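Local coordinates for protein thermostable monoacylglycerol lipase (Bacillus, PDB 4LHE) that probably hydrolyses monoacylglycerols to a free fatty acid and glycerol, as a heat-stable lipase of the alpha/beta hydrolase fold, at residues S35-P38 with L39-Y43; E66-T69 with F70-V74; K161-T164 with A165-L168; Y232-P235 with M236-R240. One frame throughout, in Å; residues are numbered along the deposited sequence.

The four contacts are all local, each at the first turn of a helix, and they fall into two pairs. Contacts 1 and 4 lie side by side on neighbouring helices, 37-45 and 234-247, against the central sheet, with centres 11 Å apart. There P38 CB stands 3.3 Å from Q234 NE2. Contacts 2 and 3 form the second pair, also with centres 11 Å apart, and E66 CB packs on P163 CB at 3.8 Å. The centres of contacts 3 and 4 are 31 Å apart, on opposite sides of the chain's centre. S97, H226 and D196 probably form the catalytic triad, and M36 of contact 1 touches the probable nucleophile elbow.

Contact 1 of 4, residues S35-P38 with L39-Y43; sequences SMRP and LAEAY
R37 lays its CG and CD methylenes against the carboxylate of E41, one helical turn ahead. The pair sits on the first turn of helix 37-45, in the beta-alpha-beta unit formed with strands 21-26 and 49-52 of the alpha/beta hydrolase fold. E41 OE2 is 3.1 Å from R37 CD and stands at the edge of the guanidinium, near its plane. The two flat groups are turned 63° apart. The opposite charges are near, R37 NE 4.5 Å from E41 OE2, beyond a salt bridge, and probably attract weakly. R37 CG is anti to the backbone N (chi1 -175°). The bend at chi3 turns the guanidinium away from E41, and NH2 donates to E12 O and G10 O. With a serine in place of R37, the carbonyls of E12 and G10 would probably lose their donor, and the carboxylate of E41 its nearby positive charge.

On the buried side, M36 CE meets L39 CD2 at 4.2 Å. Both side chains also pack on L25 of strand 21-26, and A40 packs there and on strand 49-52. M36 further touches the probable nucleophile elbow. P38 and A42 turn to helix 234-247, where they meet Q234 and I238.

Three backbone bonds hold the turn. A40 N donates to M36 O at 3.1 Å. E41 N bonds R37 O at 2.9 Å, and A42 N reaches P38 O at 3.1 Å.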
loop_
_atom_site.group_PDB
_atom_site.type_symbol
_atom_site.label_atom_id
_atom_site.label_comp_id
_atom_site.label_asym_id
_atom_site.label_seq_id
_atom_site.Cartn_x
_atom_site.Cartn_y
_atom_site.Cartn_z
ATOM N N SER A 35 -7.628 3.719 -5.298
ATOM C CA SER A 35 -7.062 2.428 -5.684
ATOM C C SER A 35 -7.438 1.285 -4.719
ATOM O O SER A 35 -7.461 0.099 -5.111
ATOM C CB SER A 35 -5.540 2.542 -5.795
ATOM O OG SER A 35 -4.963 2.688 -4.502
ATOM N N MET A 36 -7.747 1.622 -3.468
ATOM C CA MET A 36 -8.073 0.586 -2.477
ATOM C C MET A 36 -9.561 0.457 -2.157
ATOM O O MET A 36 -9.956 -0.492 -1.505
ATOM C CB MET A 36 -7.298 0.797 -1.162
ATOM C CG MET A 36 -5.781 0.819 -1.301
ATOM S SD MET A 36 -5.087 -0.718 -1.936
ATOM C CE MET A 36 -5.101 -1.755 -0.468
ATOM N N ARG A 37 -10.385 1.392 -2.615
ATOM C CA ARG A 37 -11.808 1.393 -2.266
ATOM C C ARG A 37 -12.620 0.142 -2.664
ATOM O O ARG A 37 -13.531 -0.258 -1.926
ATOM C CB ARG A 37 -12.496 2.666 -2.807
ATOM C CG ARG A 37 -13.966 2.798 -2.376
ATOM C CD ARG A 37 -14.606 4.100 -2.863
ATOM N NE ARG A 37 -13.666 5.205 -2.764
ATOM C CZ ARG A 37 -13.546 6.018 -1.719
ATOM N NH1 ARG A 37 -14.338 5.871 -0.666
ATOM N NH2 ARG A 37 -12.619 6.986 -1.740
ATOM N N PRO A 38 -12.323 -0.472 -3.824
ATOM C CA PRO A 38 -13.179 -1.638 -4.097
ATOM C C PRO A 38 -12.912 -2.783 -3.133
ATOM O O PRO A 38 -13.839 -3.521 -2.796
ATOM C CB PRO A 38 -12.787 -2.043 -5.518
ATOM C CG PRO A 38 -12.371 -0.767 -6.150
ATOM C CD PRO A 38 -11.659 0.014 -5.043
ATOM N N LEU A 39 -11.666 -2.937 -2.700
ATOM C CA LEU A 39 -11.353 -3.904 -1.656
ATOM C C LEU A 39 -12.060 -3.540 -0.352
ATOM O O LEU A 39 -12.730 -4.382 0.257
ATOM C CB LEU A 39 -9.826 -3.984 -1.422
ATOM C CG LEU A 39 -9.010 -4.878 -2.349
ATOM C CD1 LEU A 39 -9.141 -4.459 -3.784
ATOM C CD2 LEU A 39 -7.528 -4.852 -1.938
ATOM N N ALA A 40 -11.903 -2.288 0.080
ATOM C CA ALA A 40 -12.474 -1.837 1.348
ATOM C C ALA A 40 -13.989 -2.071 1.402
ATOM O O ALA A 40 -14.523 -2.568 2.414
ATOM C CB ALA A 40 -12.161 -0.374 1.552
ATOM N N GLU A 41 -14.674 -1.723 0.314
ATOM C CA GLU A 41 -16.117 -1.916 0.224
ATOM C C GLU A 41 -16.535 -3.384 0.274
ATOM O O GLU A 41 -17.461 -3.738 1.012
ATOM C CB GLU A 41 -16.710 -1.184 -0.996
ATOM C CG GLU A 41 -16.636 0.353 -0.865
ATOM C CD GLU A 41 -17.184 1.099 -2.079
ATOM O OE1 GLU A 41 -17.755 0.451 -2.983
ATOM O OE2 GLU A 41 -17.061 2.348 -2.124
ATOM N N ALA A 42 -15.852 -4.238 -0.491
ATOM C CA ALA A 42 -16.061 -5.692 -0.400
ATOM C C ALA A 42 -15.800 -6.306 0.989
ATOM O O ALA A 42 -16.535 -7.213 1.405
ATOM C CB ALA A 42 -15.255 -6.420 -1.457
ATOM N N TYR A 43 -14.776 -5.837 1.708
ATOM C CA TYR A 43 -14.500 -6.391 3.046
ATOM C C TYR A 43 -15.535 -5.913 4.079
ATOM O O TYR A 43 -15.921 -6.660 4.984
ATOM C CB TYR A 43 -13.065 -6.080 3.516
ATOM C CG TYR A 43 -11.964 -6.524 2.553
ATOM C CD1 TYR A 43 -12.167 -7.557 1.644
ATOM C CD2 TYR A 43 -10.731 -5.886 2.549
ATOM C CE1 TYR A 43 -11.156 -7.950 0.760
ATOM C CE2 TYR A 43 -9.729 -6.268 1.680
ATOM C CZ TYR A 43 -9.947 -7.294 0.785
ATOM O OH TYR A 43 -8.931 -7.653 -0.088
#

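Contact 2 of 4, residues E66-T69 with F70-V74; sequences ERTT and FHDWV
After helix 62-67 the backbone is extended through T68 and T69 and turns into helix 70-87. T69 is the N-cap, and with D72 it forms a capping box. D72 OD2 accepts from T69 N at 2.9 Å, met from above the carboxylate plane. In return D72 N donates to T69 OG1 at 3.3 Å and also to T69 O at 2.9 Å. D72 CG is anti to its own carbonyl carbon (chi1 -68°), which swings the carboxylate back over the start of the helix. T69 OG1 also lies 3.2 Å from H71 CB.

The W73 indole packs against the same turn, and its backbone N makes a weak bond to T69 O. T69 O lies over one face of the indole, 3.5 Å above the plane and towards the rim. NE1 makes a weak hydrogen bond to T68 OG1 at 2.9 Å, bent to 128°. The side chains of T68 and W73 cross at about a right angle. T68 OG1 has a firmer partner in M65 O, on the preceding helix. H58 meets W73 edge-to-face, and M98 and Q169 also touch it. Replacing W73 by an alanine is likely to open a gap between T68, H58 and helix 98-109 and strip T68 OG1 of its indole donor.

Next to the cap, H71 CG lies 4.3 Å above the centre of the F70 ring, and F70 packs on L173 of helix 164-179. T69 OG1 and D72 OD2 each accept from a backbone N-H at the helix start, in a reciprocal pair, and the nearby helix end would probably favour a charged D72.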
loop_
_atom_site.group_PDB
_atom_site.type_symbol
_atom_site.label_atom_id
_atom_site.label_comp_id
_atom_site.label_asym_id
_atom_site.label_seq_id
_atom_site.Cartn_x
_atom_site.Cartn_y
_atom_site.Cartn_z
ATOM N N GLU A 66 5.027 17.204 -1.647
ATOM C CA GLU A 66 6.442 17.577 -1.612
ATOM C C GLU A 66 6.967 17.882 -0.210
ATOM O O GLU A 66 8.114 17.564 0.110
ATOM C CB GLU A 66 6.681 18.781 -2.523
ATOM C CG GLU A 66 8.097 19.297 -2.469
ATOM C CD GLU A 66 8.407 20.257 -3.585
ATOM O OE1 GLU A 66 7.546 21.101 -3.929
ATOM O OE2 GLU A 66 9.524 20.158 -4.115
ATOM N N ARG A 67 6.136 18.482 0.635
ATOM C CA ARG A 67 6.611 18.883 1.964
ATOM C C ARG A 67 6.495 17.782 3.027
ATOM O O ARG A 67 7.058 17.914 4.115
ATOM C CB ARG A 67 5.943 20.192 2.429
ATOM C CG ARG A 67 4.472 20.092 2.813
ATOM C CD ARG A 67 4.019 21.274 3.694
ATOM N NE ARG A 67 3.680 22.487 2.939
ATOM C CZ ARG A 67 3.498 23.691 3.485
ATOM N NH1 ARG A 67 3.631 23.874 4.795
ATOM N NH2 ARG A 67 3.191 24.729 2.717
ATOM N N THR A 68 5.779 16.698 2.715
ATOM C CA THR A 68 5.662 15.578 3.646
ATOM C C THR A 68 6.910 14.715 3.653
ATOM O O THR A 68 7.653 14.670 2.665
ATOM C CB THR A 68 4.473 14.657 3.316
ATOM O OG1 THR A 68 4.704 14.003 2.053
ATOM C CG2 THR A 68 3.191 15.447 3.266
ATOM N N THR A 69 7.131 14.026 4.773
ATOM C CA THR A 69 8.203 13.048 4.881
ATOM C C THR A 69 7.553 11.676 4.987
ATOM O O THR A 69 6.349 11.590 5.219
ATOM C CB THR A 69 9.029 13.277 6.154
ATOM O OG1 THR A 69 8.257 12.874 7.295
ATOM C CG2 THR A 69 9.410 14.753 6.287
ATOM N N PHE A 70 8.338 10.609 4.847
ATOM C CA PHE A 70 7.801 9.263 5.085
ATOM C C PHE A 70 7.305 9.107 6.521
ATOM O O PHE A 70 6.406 8.301 6.795
ATOM C CB PHE A 70 8.796 8.154 4.687
ATOM C CG PHE A 70 9.863 7.864 5.715
ATOM C CD1 PHE A 70 9.665 6.900 6.695
ATOM C CD2 PHE A 70 11.077 8.522 5.666
ATOM C CE1 PHE A 70 10.654 6.614 7.623
ATOM C CE2 PHE A 70 12.070 8.249 6.593
ATOM C CZ PHE A 70 11.864 7.291 7.568
ATOM N N HIS A 71 7.864 9.896 7.434
ATOM C CA HIS A 71 7.354 9.910 8.805
ATOM C C HIS A 71 5.890 10.359 8.865
ATOM O O HIS A 71 5.116 9.868 9.708
ATOM C CB HIS A 71 8.240 10.773 9.715
ATOM C CG HIS A 71 9.640 10.257 9.858
ATOM N ND1 HIS A 71 9.922 8.979 10.299
ATOM C CD2 HIS A 71 10.839 10.845 9.625
ATOM C CE1 HIS A 71 11.232 8.799 10.318
ATOM N NE2 HIS A 71 11.811 9.915 9.909
ATOM N N ASP A 72 5.502 11.273 7.978
ATOM C CA ASP A 72 4.103 11.696 7.896
ATOM C C ASP A 72 3.186 10.549 7.422
ATOM O O ASP A 72 2.076 10.376 7.929
ATOM C CB ASP A 72 3.949 12.909 6.958
ATOM C CG ASP A 72 4.598 14.182 7.513
ATOM O OD1 ASP A 72 4.542 14.410 8.737
ATOM O OD2 ASP A 72 5.155 14.964 6.710
ATOM N N TRP A 73 3.661 9.787 6.440
ATOM C CA TRP A 73 2.894 8.690 5.852
ATOM C C TRP A 73 2.738 7.572 6.861
ATOM O O TRP A 73 1.642 7.015 7.022
ATOM C CB TRP A 73 3.579 8.171 4.576
ATOM C CG TRP A 73 3.900 9.276 3.597
ATOM C CD1 TRP A 73 3.227 10.459 3.440
ATOM C CD2 TRP A 73 4.981 9.300 2.653
ATOM N NE1 TRP A 73 3.832 11.215 2.457
ATOM C CE2 TRP A 73 4.910 10.526 1.963
ATOM C CE3 TRP A 73 6.002 8.402 2.328
ATOM C CZ2 TRP A 73 5.817 10.871 0.961
ATOM C CZ3 TRP A 73 6.914 8.759 1.339
ATOM C CH2 TRP A 73 6.812 9.978 0.674
ATOM N N VAL A 74 3.827 7.259 7.560
ATOM C CA VAL A 74 3.768 6.311 8.675
ATOM C C VAL A 74 2.768 6.762 9.727
ATOM O O VAL A 74 1.986 5.952 10.251
ATOM C CB VAL A 74 5.161 6.080 9.313
ATOM C CG1 VAL A 74 5.028 5.377 10.673
ATOM C CG2 VAL A 74 6.009 5.263 8.370
#

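Contact 3 of 4, residues K161-T164 with A165-L168; sequences KTPT and ASLL
The contact is a strand-to-helix junction, where strand 161-163 runs directly into helix 164-179. P163 takes the N-cap position. Its carbonyl oxygen accepts two weak bonds from the first turn: S166 N donates to P163 O at 3.0 Å, and L167 N reaches the same atom at 3.3 Å. L168 N makes a better bond to T164 O at 3.2 Å, with the N-H pointing at the oxygen at 157°.

The side chains meet over the bend. T162 CG2 sits 4.0 Å from L167 CG, and the two side chains cross at about a right angle. The methyl is anti to the backbone N, with OG1 at chi1 -65°, and this sends the two branches different ways. CG2 turns to the leucine, while OG1 bonds S144 OG. F29 packs against both T162 and L167.

Strands 161-163 and 141-143 form a small two-stranded antiparallel sheet, separate from the main mixed sheet of the alpha/beta hydrolase fold. The junction lies in the insertion between strands 115-119 and 188-193, consistent with the cap over the active site in this family. T162 and T164 bond the backbone of L142 and R140 on the neighbouring strand and beside it. T164 OG1 is also hydrogen-bonded to P139 O. L167 rests on L142.

The other flank of the junction is formed by P163 and S166. S166 OG lies alongside the proline ring, 3.7 Å from P163 CB, and S166 CB is 3.2 Å from P163 O. M65 of helix 62-67 touches both residues. L168 CD2 approaches T164 O to 3.3 Å, from a turn later.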
loop_
_atom_site.group_PDB
_atom_site.type_symbol
_atom_site.label_atom_id
_atom_site.label_comp_id
_atom_site.label_asym_id
_atom_site.label_seq_id
_atom_site.Cartn_x
_atom_site.Cartn_y
_atom_site.Cartn_z
ATOM N N LYS A 161 2.780 14.918 -11.620
ATOM C CA LYS A 161 4.191 15.142 -11.316
ATOM C C LYS A 161 4.548 14.557 -9.944
ATOM O O LYS A 161 3.731 14.583 -9.011
ATOM C CB LYS A 161 4.530 16.641 -11.393
ATOM C CG LYS A 161 5.151 17.066 -12.730
ATOM C CD LYS A 161 5.438 18.573 -12.798
ATOM C CE LYS A 161 6.525 18.903 -13.836
ATOM N NZ LYS A 161 6.935 20.349 -13.824
ATOM N N THR A 162 5.755 14.006 -9.832
ATOM C CA THR A 162 6.224 13.453 -8.566
ATOM C C THR A 162 7.399 14.272 -8.065
ATOM O O THR A 162 8.374 14.446 -8.785
ATOM C CB THR A 162 6.659 11.991 -8.726
ATOM O OG1 THR A 162 5.523 11.193 -9.073
ATOM C CG2 THR A 162 7.248 11.473 -7.439
ATOM N N PRO A 163 7.299 14.794 -6.833
ATOM C CA PRO A 163 8.374 15.592 -6.237
ATOM C C PRO A 163 9.549 14.685 -5.964
ATOM O O PRO A 163 9.356 13.577 -5.435
ATOM C CB PRO A 163 7.759 16.076 -4.917
ATOM C CG PRO A 163 6.302 15.973 -5.122
ATOM C CD PRO A 163 6.110 14.760 -5.968
ATOM N N THR A 164 10.751 15.120 -6.335
ATOM C CA THR A 164 11.893 14.234 -6.218
ATOM C C THR A 164 12.333 14.175 -4.772
ATOM O O THR A 164 12.979 13.217 -4.343
ATOM C CB THR A 164 13.043 14.624 -7.178
ATOM O OG1 THR A 164 13.683 15.813 -6.716
ATOM C CG2 THR A 164 12.501 14.876 -8.548
ATOM N N ALA A 165 11.951 15.191 -4.007
ATOM C CA ALA A 165 12.150 15.156 -2.570
ATOM C C ALA A 165 11.377 13.970 -1.973
ATOM O O ALA A 165 11.829 13.352 -1.006
ATOM C CB ALA A 165 11.684 16.453 -1.952
ATOM N N SER A 166 10.207 13.668 -2.548
ATOM C CA SER A 166 9.367 12.558 -2.079
ATOM C C SER A 166 9.989 11.213 -2.404
ATOM O O SER A 166 9.893 10.266 -1.622
ATOM C CB SER A 166 7.962 12.636 -2.699
ATOM O OG SER A 166 7.213 13.690 -2.126
ATOM N N LEU A 167 10.611 11.119 -3.570
ATOM C CA LEU A 167 11.298 9.889 -3.944
ATOM C C LEU A 167 12.395 9.544 -2.955
ATOM O O LEU A 167 12.574 8.378 -2.619
ATOM C CB LEU A 167 11.859 9.993 -5.356
ATOM C CG LEU A 167 10.778 9.966 -6.430
ATOM C CD1 LEU A 167 11.383 10.260 -7.781
ATOM C CD2 LEU A 167 10.105 8.609 -6.444
ATOM N N LEU A 168 13.122 10.560 -2.486
ATOM C CA LEU A 168 14.162 10.359 -1.487
ATOM C C LEU A 168 13.542 9.749 -0.240
ATOM O O LEU A 168 14.096 8.803 0.345
ATOM C CB LEU A 168 14.840 11.690 -1.126
ATOM C CG LEU A 168 16.098 12.164 -1.860
ATOM C CD1 LEU A 168 16.752 11.055 -2.668
ATOM C CD2 LEU A 168 15.819 13.372 -2.730
#

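Contact 4 of 4, residues Y232-P235 with M236-R240; sequences YDQP and MIIER
I238 starts with CB 3.7 Å from Q234 O, the carbonyl one turn back. CG1 follows at 3.6 Å from the same oxygen. CD1 at the tip then meets Q234 CG at 3.9 Å. The two side chains lie side by side and point the same way. Q234 CG is anti to its backbone N (chi1 -177°), and from there the chain runs out extended. Its amide NE2 donates to T229 O.

This is the first turn of helix 234-247, the last helix of the alpha/beta hydrolase fold. L39 of helix 37-45 packs against it, meeting I237 and I238. I237 also faces the central sheet through L221 and F191.

D233 takes the N-cap position, but its carboxylate is used away from the helix end. OD2 accepts from S224 OG and N223 N, tying the helix start to the loop after strand 216-221. The backbone of D233 still opens the helical pattern. I237 N donates to D233 O at 3.0 Å, and I237 CG1 lies 3.4 Å from the same oxygen. I238 N bonds Q234 O at 3.0 Å. E239 N closes on P235 O at 2.9 Å, and E239 CB is 3.3 Å from that oxygen.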
loop_
_atom_site.group_PDB
_atom_site.type_symbol
_atom_site.label_atom_id
_atom_site.label_comp_id
_atom_site.label_asym_id
_atom_site.label_seq_id
_atom_site.Cartn_x
_atom_site.Cartn_y
_atom_site.Cartn_z
ATOM N N TYR A 232 -7.678 -6.321 -13.743
ATOM C CA TYR A 232 -8.530 -7.492 -13.991
ATOM C C TYR A 232 -8.503 -8.546 -12.873
ATOM O O TYR A 232 -9.473 -9.277 -12.681
ATOM C CB TYR A 232 -8.183 -8.144 -15.340
ATOM C CG TYR A 232 -8.571 -7.330 -16.555
ATOM C CD1 TYR A 232 -9.905 -7.015 -16.817
ATOM C CD2 TYR A 232 -7.607 -6.899 -17.460
ATOM C CE1 TYR A 232 -10.257 -6.277 -17.937
ATOM C CE2 TYR A 232 -7.947 -6.159 -18.568
ATOM C CZ TYR A 232 -9.271 -5.856 -18.806
ATOM O OH TYR A 232 -9.600 -5.126 -19.929
ATOM N N ASP A 233 -7.407 -8.623 -12.130
ATOM C CA ASP A 233 -7.337 -9.594 -11.048
ATOM C C ASP A 233 -7.962 -9.092 -9.739
ATOM O O ASP A 233 -7.830 -9.754 -8.717
ATOM C CB ASP A 233 -5.898 -10.074 -10.817
ATOM C CG ASP A 233 -5.377 -10.939 -11.966
ATOM O OD1 ASP A 233 -6.052 -11.929 -12.315
ATOM O OD2 ASP A 233 -4.299 -10.624 -12.519
ATOM N N GLN A 234 -8.640 -7.940 -9.777
ATOM C CA GLN A 234 -9.345 -7.415 -8.588
ATOM C C GLN A 234 -10.233 -8.436 -7.838
ATOM O O GLN A 234 -10.089 -8.598 -6.634
ATOM C CB GLN A 234 -10.152 -6.154 -8.933
ATOM C CG GLN A 234 -10.850 -5.513 -7.744
ATOM C CD GLN A 234 -11.832 -4.449 -8.169
ATOM O OE1 GLN A 234 -12.999 -4.738 -8.442
ATOM N NE2 GLN A 234 -11.370 -3.200 -8.224
ATOM N N PRO A 235 -11.140 -9.139 -8.540
ATOM C CA PRO A 235 -11.984 -10.080 -7.787
ATOM C C PRO A 235 -11.181 -11.221 -7.142
ATOM O O PRO A 235 -11.513 -11.671 -6.035
ATOM C CB PRO A 235 -12.930 -10.638 -8.860
ATOM C CG PRO A 235 -12.858 -9.653 -10.003
ATOM C CD PRO A 235 -11.467 -9.136 -9.981
ATOM N N MET A 236 -10.127 -11.675 -7.814
ATOM C CA MET A 236 -9.253 -12.695 -7.251
ATOM C C MET A 236 -8.543 -12.195 -5.969
ATOM O O MET A 236 -8.478 -12.903 -4.958
ATOM C CB MET A 236 -8.248 -13.160 -8.311
ATOM C CG MET A 236 -7.166 -14.065 -7.765
ATOM S SD MET A 236 -6.089 -14.800 -9.012
ATOM C CE MET A 236 -5.275 -16.038 -7.989
ATOM N N ILE A 237 -8.042 -10.968 -5.998
ATOM C CA ILE A 237 -7.459 -10.375 -4.792
ATOM C C ILE A 237 -8.446 -10.309 -3.635
ATOM O O ILE A 237 -8.100 -10.615 -2.490
ATOM C CB ILE A 237 -6.936 -8.951 -5.062
ATOM C CG1 ILE A 237 -5.837 -8.982 -6.129
ATOM C CG2 ILE A 237 -6.409 -8.316 -3.765
ATOM C CD1 ILE A 237 -5.381 -7.557 -6.576
ATOM N N ILE A 238 -9.676 -9.896 -3.931
ATOM C CA ILE A 238 -10.697 -9.778 -2.905
ATOM C C ILE A 238 -11.076 -11.149 -2.313
ATOM O O ILE A 238 -11.149 -11.304 -1.092
ATOM C CB ILE A 238 -11.942 -9.026 -3.444
ATOM C CG1 ILE A 238 -11.653 -7.514 -3.548
ATOM C CG2 ILE A 238 -13.150 -9.286 -2.551
ATOM C CD1 ILE A 238 -12.641 -6.718 -4.441
ATOM N N GLU A 239 -11.300 -12.132 -3.178
ATOM C CA GLU A 239 -11.758 -13.463 -2.765
ATOM C C GLU A 239 -10.668 -14.237 -2.002
ATOM O O GLU A 239 -10.950 -14.899 -0.995
ATOM C CB GLU A 239 -12.262 -14.231 -4.010
ATOM C CG GLU A 239 -12.550 -15.717 -3.833
ATOM C CD GLU A 239 -13.071 -16.377 -5.125
ATOM O OE1 GLU A 239 -12.979 -15.749 -6.215
ATOM O OE2 GLU A 239 -13.581 -17.523 -5.044
ATOM N N ARG A 240 -9.418 -14.131 -2.454
ATOM C CA ARG A 240 -8.314 -14.781 -1.750
ATOM C C ARG A 240 -8.000 -14.115 -0.410
ATOM O O ARG A 240 -7.595 -14.789 0.539
ATOM C CB ARG A 240 -7.057 -14.833 -2.628
ATOM C CG ARG A 240 -7.135 -15.845 -3.753
ATOM C CD ARG A 240 -6.862 -17.272 -3.259
ATOM N NE ARG A 240 -5.928 -17.954 -4.153
ATOM C CZ ARG A 240 -4.726 -18.379 -3.784
ATOM N NH1 ARG A 240 -4.323 -18.209 -2.529
ATOM N NH2 ARG A 240 -3.931 -18.973 -4.662
#